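Local coordinates for mirolysin (Tannerella forsythia, PDB 6R7V), which is a pappalysin-family metallopeptidase of the metzincin type, here as its latent zymogen, and probably cleaves proteins for a periodontal pathogen, at residues A[213-225]-A[229-241]. The protein carries 1 engineered substitution. Sequence-based numbering, arbitrary orientation.
With CA (calcium ion), chain B; CA (calcium ion), chain C; ZN (zinc ion), chain D.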
ATOM      1  N   LEU A 213      -2.823   4.823  -0.127  1.00 13.11           N
ATOM      2  CA  LEU A 213      -4.129   5.284   0.282  1.00 13.84           C
ATOM      3  C   LEU A 213      -4.093   5.969   1.668  1.00 15.54           C
ATOM      4  O   LEU A 213      -5.105   6.055   2.381  1.00 14.03           O
ATOM      5  CB  LEU A 213      -5.156   4.151   0.226  1.00 13.25           C
ATOM      6  CG  LEU A 213      -5.439   3.626  -1.191  1.00 16.25           C
ATOM      7  CD1 LEU A 213      -6.344   2.428  -1.144  1.00 17.78           C
ATOM      8  CD2 LEU A 213      -6.016   4.751  -2.114  1.00 18.95           C
ATOM      9  N   ASP A 214      -2.935   6.530   2.004  1.00 13.95           N
ATOM     10  CA  ASP A 214      -2.728   7.464   3.120  1.00 14.51           C
ATOM     11  C   ASP A 214      -2.543   6.818   4.492  1.00 15.99           C
ATOM     12  O   ASP A 214      -2.462   7.553   5.501  1.00 18.48           O
ATOM     13  CB  ASP A 214      -3.881   8.513   3.199  1.00 15.95           C
ATOM     14  CG  ASP A 214      -3.409   9.909   3.486  1.00 25.51           C
ATOM     15  OD1 ASP A 214      -2.238  10.181   3.248  1.00 25.05           O
ATOM     16  OD2 ASP A 214      -4.228  10.724   3.978  1.00 25.88           O
ATOM     17  N   LEU A 215      -2.444   5.498   4.575  1.00 12.57           N
ATOM     18  CA  LEU A 215      -2.252   4.890   5.892  1.00 13.00           C
ATOM     19  C   LEU A 215      -0.804   4.889   6.306  1.00 13.72           C
ATOM     20  O   LEU A 215       0.101   4.737   5.457  1.00 15.25           O
ATOM     21  CB  LEU A 215      -2.762   3.442   5.914  1.00 12.12           C
ATOM     22  CG  LEU A 215      -4.228   3.239   5.560  1.00 14.08           C
ATOM     23  CD1 LEU A 215      -4.611   1.788   5.752  1.00 14.40           C
ATOM     24  CD2 LEU A 215      -5.151   4.160   6.374  1.00 15.19           C
ATOM     25  N   ARG A 216      -0.598   4.947   7.620  1.00 13.25           N
ATOM     26  CA  ARG A 216       0.729   4.895   8.230  1.00 13.59           C
ATOM     27  C   ARG A 216       0.912   3.610   8.994  1.00 16.03           C
ATOM     28  O   ARG A 216      -0.055   2.973   9.450  1.00 15.16           O
ATOM     29  CB  ARG A 216       0.878   6.048   9.219  1.00 17.06           C
ATOM     30  CG  ARG A 216       0.814   7.398   8.559  1.00 21.57           C
ATOM     31  CD  ARG A 216       1.230   8.438   9.548  1.00 28.03           C
ATOM     32  NE  ARG A 216       0.946   9.778   9.059  1.00 27.14           N
ATOM     33  CZ  ARG A 216       1.334  10.880   9.685  1.00 38.99           C
ATOM     34  NH1 ARG A 216       2.073  10.801  10.785  1.00 31.87           N
ATOM     35  NH2 ARG A 216       0.999  12.069   9.211  1.00 33.12           N
ATOM     36  N   HIS A 217       2.171   3.297   9.287  1.00 13.90           N
ATOM     37  CA  HIS A 217       2.469   2.179  10.179  1.00 14.90           C
ATOM     38  C   HIS A 217       1.722   2.323  11.481  1.00 15.96           C
ATOM     39  O   HIS A 217       1.693   3.411  12.072  1.00 14.63           O
ATOM     40  CB  HIS A 217       3.953   2.117  10.439  1.00 14.27           C
ATOM     41  CG  HIS A 217       4.704   1.691   9.229  1.00 15.09           C
ATOM     42  ND1 HIS A 217       5.975   2.134   8.993  1.00 15.96           N
ATOM     43  CD2 HIS A 217       4.321   0.890   8.209  1.00 14.90           C
ATOM     44  CE1 HIS A 217       6.352   1.576   7.854  1.00 15.21           C
ATOM     45  NE2 HIS A 217       5.379   0.850   7.319  1.00 14.98           N
ATOM     46  N   ILE A 218       1.129   1.212  11.930  1.00 15.04           N
ATOM     47  CA  ILE A 218       0.204   1.243  13.062  1.00 14.43           C
ATOM     48  C   ILE A 218       0.882   1.703  14.379  1.00 17.34           C
ATOM     49  O   ILE A 218       0.230   2.284  15.246  1.00 17.91           O
ATOM     50  CB  ILE A 218      -0.456  -0.138  13.214  1.00 16.81           C
ATOM     51  CG1 ILE A 218      -1.592  -0.112  14.234  1.00 16.97           C
ATOM     52  CG2 ILE A 218       0.581  -1.240  13.548  1.00 17.77           C
ATOM     53  CD1 ILE A 218      -2.520  -1.325  14.123  1.00 19.33           C
ATOM     54  N   TRP A 219       2.181   1.446  14.516  1.00 15.08           N
ATOM     55  CA  TRP A 219       2.890   1.828  15.745  1.00 16.36           C
ATOM     56  C   TRP A 219       3.406   3.283  15.737  1.00 18.93           C
ATOM     57  O   TRP A 219       3.993   3.722  16.742  1.00 17.85           O
ATOM     58  CB  TRP A 219       4.042   0.862  16.040  1.00 15.57           C
ATOM     59  CG  TRP A 219       5.187   0.992  15.103  1.00 15.50           C
ATOM     60  CD1 TRP A 219       6.312   1.739  15.274  1.00 18.51           C
ATOM     61  CD2 TRP A 219       5.298   0.382  13.811  1.00 14.96           C
ATOM     62  NE1 TRP A 219       7.112   1.646  14.153  1.00 17.94           N
ATOM     63  CE2 TRP A 219       6.520   0.808  13.248  1.00 17.66           C
ATOM     64  CE3 TRP A 219       4.512  -0.536  13.098  1.00 15.90           C
ATOM     65  CZ2 TRP A 219       6.955   0.388  11.984  1.00 17.67           C
ATOM     66  CZ3 TRP A 219       4.934  -0.941  11.841  1.00 16.57           C
ATOM     67  CH2 TRP A 219       6.164  -0.500  11.307  1.00 17.55           C
ATOM     68  N   GLY A 220       3.205   4.021  14.651  1.00 17.45           N
ATOM     69  CA  GLY A 220       3.561   5.439  14.644  1.00 17.85           C
ATOM     70  C   GLY A 220       4.978   5.834  14.279  1.00 19.76           C
ATOM     71  O   GLY A 220       5.318   7.010  14.395  1.00 20.21           O
ATOM     72  N   ASP A 221       5.797   4.873  13.813  1.00 17.44           N
ATOM     73  CA  ASP A 221       7.155   5.111  13.340  1.00 17.76           C
ATOM     74  C   ASP A 221       7.930   5.950  14.345  1.00 21.14           C
ATOM     75  O   ASP A 221       8.541   6.950  13.981  1.00 21.67           O
ATOM     76  CB  ASP A 221       7.098   5.823  11.963  1.00 18.62           C
ATOM     77  CG  ASP A 221       6.630   4.905  10.852  1.00 17.46           C
ATOM     78  OD1 ASP A 221       7.168   3.799  10.749  1.00 19.12           O
ATOM     79  OD2 ASP A 221       5.710   5.305  10.094  1.00 18.70           O
ATOM     80  N   ASP A 222       7.894   5.557  15.628  1.00 17.60           N
ATOM     81  CA  ASP A 222       8.473   6.390  16.665  1.00 18.29           C
ATOM     82  C   ASP A 222       9.496   5.673  17.504  1.00 22.62           C
ATOM     83  O   ASP A 222       9.771   6.090  18.639  1.00 24.06           O
ATOM     84  CB  ASP A 222       7.329   6.893  17.554  1.00 19.45           C
ATOM     85  CG  ASP A 222       6.411   5.794  18.079  1.00 18.75           C
ATOM     86  OD1 ASP A 222       6.762   4.601  17.950  1.00 19.03           O
ATOM     87  OD2 ASP A 222       5.341   6.121  18.592  1.00 20.95           O
ATOM     88  N   GLY A 223      10.026   4.585  16.981  1.00 21.55           N
ATOM     89  CA  GLY A 223      11.096   3.860  17.659  1.00 21.14           C
ATOM     90  C   GLY A 223      10.681   3.131  18.913  1.00 22.08           C
ATOM     91  O   GLY A 223      11.515   2.861  19.768  1.00 20.64           O
ATOM     92  N   GLY A 224       9.390   2.847  19.041  1.00 20.97           N
ATOM     93  CA  GLY A 224       8.887   2.115  20.193  1.00 20.35           C
ATOM     94  C   GLY A 224       8.178   2.916  21.242  1.00 23.78           C
ATOM     95  O   GLY A 224       7.676   2.331  22.211  1.00 23.22           O
ATOM     96  N   SER A 225       8.161   4.246  21.112  1.00 22.81           N
ATOM     97  CA  SER A 225       7.478   5.059  22.098  1.00 23.22           C
ATOM     98  C   SER A 225       5.955   5.021  21.900  1.00 23.76           C
ATOM     99  O   SER A 225       5.471   4.298  21.033  1.00 20.73           O
ATOM    100  CB  SER A 225       7.985   6.503  22.091  1.00 28.59           C
ATOM    101  OG  SER A 225       7.454   7.187  20.969  1.00 31.75           O
ATOM    102  N   THR A 229       1.835   8.476  16.147  1.00 19.90           N
ATOM    103  CA  THR A 229       0.450   8.055  15.894  1.00 19.35           C
ATOM    104  C   THR A 229       0.280   7.678  14.461  1.00 21.47           C
ATOM    105  O   THR A 229       1.035   8.163  13.614  1.00 19.09           O
ATOM    106  CB  THR A 229      -0.518   9.212  16.245  1.00 23.35           C
ATOM    107  OG1 THR A 229      -1.874   8.785  16.025  1.00 23.04           O
ATOM    108  CG2 THR A 229      -0.236  10.496  15.447  1.00 24.68           C
ATOM    109  N   ASP A 230      -0.713   6.819  14.175  1.00 17.78           N
ATOM    110  CA  ASP A 230      -1.075   6.513  12.790  1.00 16.30           C
ATOM    111  C   ASP A 230      -2.306   7.341  12.418  1.00 19.55           C
ATOM    112  O   ASP A 230      -2.835   7.188  11.325  1.00 17.45           O
ATOM    113  CB  ASP A 230      -1.288   5.003  12.565  1.00 17.21           C
ATOM    114  CG  ASP A 230      -2.474   4.395  13.272  1.00 17.56           C
ATOM    115  OD1 ASP A 230      -2.999   5.030  14.232  1.00 18.01           O
ATOM    116  OD2 ASP A 230      -2.880   3.275  12.886  1.00 15.98           O
ATOM    117  N   ASN A 231      -2.757   8.256  13.309  1.00 17.92           N
ATOM    118  CA  ASN A 231      -3.922   9.131  13.096  1.00 18.93           C
ATOM    119  C   ASN A 231      -5.224   8.348  12.946  1.00 19.35           C
ATOM    120  O   ASN A 231      -6.203   8.893  12.437  1.00 23.12           O
ATOM    121  CB  ASN A 231      -3.739  10.092  11.912  1.00 22.24           C
ATOM    122  CG  ASN A 231      -2.505  10.955  12.060  1.00 30.71           C
ATOM    123  OD1 ASN A 231      -1.635  10.962  11.196  1.00 39.20           O
ATOM    124  ND2 ASN A 231      -2.378  11.657  13.173  1.00 30.97           N
ATOM    125  N   ILE A 232      -5.260   7.085  13.421  1.00 17.91           N
ATOM    126  CA  ILE A 232      -6.469   6.268  13.398  1.00 15.51           C
ATOM    127  C   ILE A 232      -6.881   5.951  14.838  1.00 18.81           C
ATOM    128  O   ILE A 232      -6.142   5.271  15.559  1.00 18.15           O
ATOM    129  CB  ILE A 232      -6.287   4.991  12.565  1.00 16.77           C
ATOM    130  CG1 ILE A 232      -5.725   5.268  11.134  1.00 16.35           C
ATOM    131  CG2 ILE A 232      -7.616   4.225  12.508  1.00 17.38           C
ATOM    132  CD1 ILE A 232      -6.642   5.991  10.179  1.00 18.32           C
ATOM    133  N   ALA A 233      -8.072   6.441  15.261  1.00 17.69           N
ATOM    134  CA  ALA A 233      -8.479   6.221  16.640  1.00 19.13           C
ATOM    135  C   ALA A 233      -8.784   4.749  16.988  1.00 23.10           C
ATOM    136  O   ALA A 233      -8.551   4.346  18.138  1.00 24.07           O
ATOM    137  CB  ALA A 233      -9.703   7.083  16.951  1.00 20.99           C
ATOM    138  N   ASP A 234      -9.249   3.930  16.003  1.00 18.45           N
ATOM    139  CA  ASP A 234      -9.627   2.568  16.378  1.00 18.93           C
ATOM    140  C   ASP A 234      -8.462   1.560  16.235  1.00 18.08           C
ATOM    141  O   ASP A 234      -8.654   0.372  16.538  1.00 20.25           O
ATOM    142  CB  ASP A 234     -10.880   2.095  15.653  1.00 20.87           C
ATOM    143  CG  ASP A 234     -10.747   1.972  14.165  1.00 21.05           C
ATOM    144  OD1 ASP A 234      -9.623   2.157  13.651  1.00 20.51           O
ATOM    145  OD2 ASP A 234     -11.762   1.636  13.506  1.00 22.14           O
ATOM    146  N   THR A 235      -7.233   2.030  15.888  1.00 16.70           N
ATOM    147  CA  THR A 235      -6.067   1.167  15.977  1.00 14.85           C
ATOM    148  C   THR A 235      -5.439   1.486  17.352  1.00 18.64           C
ATOM    149  O   THR A 235      -5.067   2.653  17.609  1.00 16.83           O
ATOM    150  CB  THR A 235      -5.090   1.348  14.809  1.00 16.48           C
ATOM    151  OG1 THR A 235      -4.809   2.746  14.703  1.00 16.80           O
ATOM    152  CG2 THR A 235      -5.639   0.797  13.516  1.00 15.31           C
ATOM    153  N   PRO A 236      -5.348   0.480  18.253  1.00 18.26           N
ATOM    154  CA  PRO A 236      -4.759   0.742  19.588  1.00 19.01           C
ATOM    155  C   PRO A 236      -3.373   1.367  19.502  1.00 21.07           C
ATOM    156  O   PRO A 236      -2.582   0.966  18.649  1.00 19.61           O
ATOM    157  CB  PRO A 236      -4.657  -0.650  20.205  1.00 20.96           C
ATOM    158  CG  PRO A 236      -5.725  -1.466  19.505  1.00 23.39           C
ATOM    159  CD  PRO A 236      -5.741  -0.939  18.091  1.00 18.88           C
ATOM    160  N   ASN A 237      -3.079   2.336  20.391  1.00 19.70           N
ATOM    161  CA  ASN A 237      -1.754   2.942  20.492  1.00 20.04           C
ATOM    162  C   ASN A 237      -0.755   1.829  20.703  1.00 23.67           C
ATOM    163  O   ASN A 237      -0.973   0.920  21.512  1.00 24.40           O
ATOM    164  CB  ASN A 237      -1.698   3.945  21.632  1.00 22.52           C
ATOM    165  CG  ASN A 237      -0.493   4.843  21.638  1.00 44.65           C
ATOM    166  OD1 ASN A 237       0.434   4.702  20.846  1.00 35.03           O
ATOM    167  ND2 ASN A 237      -0.478   5.795  22.550  1.00 45.34           N
ATOM    168  N   GLN A 238       0.317   1.849  19.951  1.00 19.55           N
ATOM    169  CA  GLN A 238       1.241   0.728  19.948  1.00 18.21           C
ATOM    170  C   GLN A 238       2.670   1.245  20.053  1.00 20.02           C
ATOM    171  O   GLN A 238       2.972   2.277  19.473  1.00 19.97           O
ATOM    172  CB  GLN A 238       1.003  -0.056  18.627  1.00 18.64           C
ATOM    173  CG  GLN A 238       1.906  -1.268  18.389  1.00 19.33           C
ATOM    174  CD  GLN A 238       1.503  -2.072  17.174  1.00 20.12           C
ATOM    175  OE1 GLN A 238       0.328  -2.248  16.864  1.00 18.90           O
ATOM    176  NE2 GLN A 238       2.472  -2.567  16.451  1.00 18.77           N
ATOM    177  N   GLY A 239       3.531   0.538  20.793  1.00 18.86           N
ATOM    178  CA  GLY A 239       4.934   0.948  20.972  1.00 17.90           C
ATOM    179  C   GLY A 239       5.718   0.862  19.674  1.00 20.15           C
ATOM    180  O   GLY A 239       5.815   1.840  18.931  1.00 19.24           O
ATOM    181  N   GLY A 240       6.270  -0.314  19.423  1.00 19.11           N
ATOM    182  CA  GLY A 240       7.050  -0.579  18.229  1.00 18.54           C
ATOM    183  C   GLY A 240       6.352  -1.543  17.296  1.00 17.34           C
ATOM    184  O   GLY A 240       5.195  -1.942  17.532  1.00 18.73           O
ATOM    185  N   TYR A 241       6.996  -1.874  16.206  1.00 17.31           N
ATOM    186  CA  TYR A 241       6.422  -2.810  15.268  1.00 16.67           C
ATOM    187  C   TYR A 241       6.451  -4.209  15.828  1.00 20.32           C
ATOM    188  O   TYR A 241       7.231  -4.529  16.734  1.00 21.43           O
ATOM    189  CB  TYR A 241       7.165  -2.778  13.908  1.00 18.00           C
ATOM    190  CG  TYR A 241       8.653  -3.100  13.978  1.00 19.77           C
ATOM    191  CD1 TYR A 241       9.613  -2.088  13.892  1.00 21.51           C
ATOM    192  CD2 TYR A 241       9.101  -4.412  14.110  1.00 21.41           C
ATOM    193  CE1 TYR A 241      10.976  -2.376  13.972  1.00 22.76           C
ATOM    194  CE2 TYR A 241      10.460  -4.708  14.208  1.00 23.82           C
ATOM    195  CZ  TYR A 241      11.394  -3.681  14.160  1.00 30.56           C
ATOM    196  OH  TYR A 241      12.746  -3.960  14.225  1.00 33.92           O
TER
HETATM  197 CA    CA B 401       4.635   3.904  18.929  1.00 18.21          CA
HETATM  198 CA    CA C 402      -4.009   4.479  16.341  0.97 17.80          CA
HETATM  199 ZN    ZN D 403       5.102   0.244   5.404  0.74 16.41          ZN
HETATM  200  O   HOH W   1      -2.791   2.786  10.195  1.00 15.22           O
HETATM  201  O   HOH W   2      -2.902   5.450   9.225  1.00 16.43           O
HETATM  202  O   HOH W   3       3.767   8.631  11.813  1.00 23.43           O
HETATM  203  O   HOH W   4      -2.314   2.677  16.480  1.00 17.69           O
HETATM  204  O   HOH W   5       0.484   3.817  17.606  1.00 22.26           O
HETATM  205  O   HOH W   6      -4.011   7.029  16.328  1.00 21.26           O
HETATM  206  O   HOH W   7      -1.752   5.469  17.031  1.00 22.19           O
HETATM  207  O   HOH W   8       2.636   5.140  19.304  1.00 19.29           O
HETATM  208  O   HOH W   9      -4.389   5.235  18.550  1.00 28.73           O
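Trp-219 and Tyr-241 meet at the tight part of this contact, the buried indole. Tyr-241 CB sits 3.4 Å from the centroid of the Trp-219 six-membered ring, a CH-pi contact over the face. The phenol ring, at the exposed margin, turns its edge to the same indole, planes 71° apart. His-217 CB lies against the opposite indole face, toward the rim. Chi1 of 71° lays the indole across His-217, with CH2 over the imidazole face near its rim. Gln-238 CG packs 3.8 Å from Trp-219 CB. Trp-219 O, both carboxylate oxygens of Asp-222 and Ser-225 O share one calcium with Gln-238 O, Gly-239 O and a water. Asp-222 OD2 also accepts from Gly-228 N.

Bound waters fill the Asp-230 side. The second calcium takes protein ligands from 229-241 alone, including Asp-230 OD1; one of its four waters reaches Ile-218 O. Thr-235 OG1 donates to Asp-230 OD2 at 2.7 Å. Another water links OD2 to Arg-216 O. Asn-231 OD1 stands over the Arg-216 guanidinium, 3.3 Å from CZ, without a hydrogen bond.

No direct hydrogen bond joins the segments. The first calcium, water and aromatic packing do. By holding Trp-219 against His-217, this calcium probably helps to place a zinc ligand.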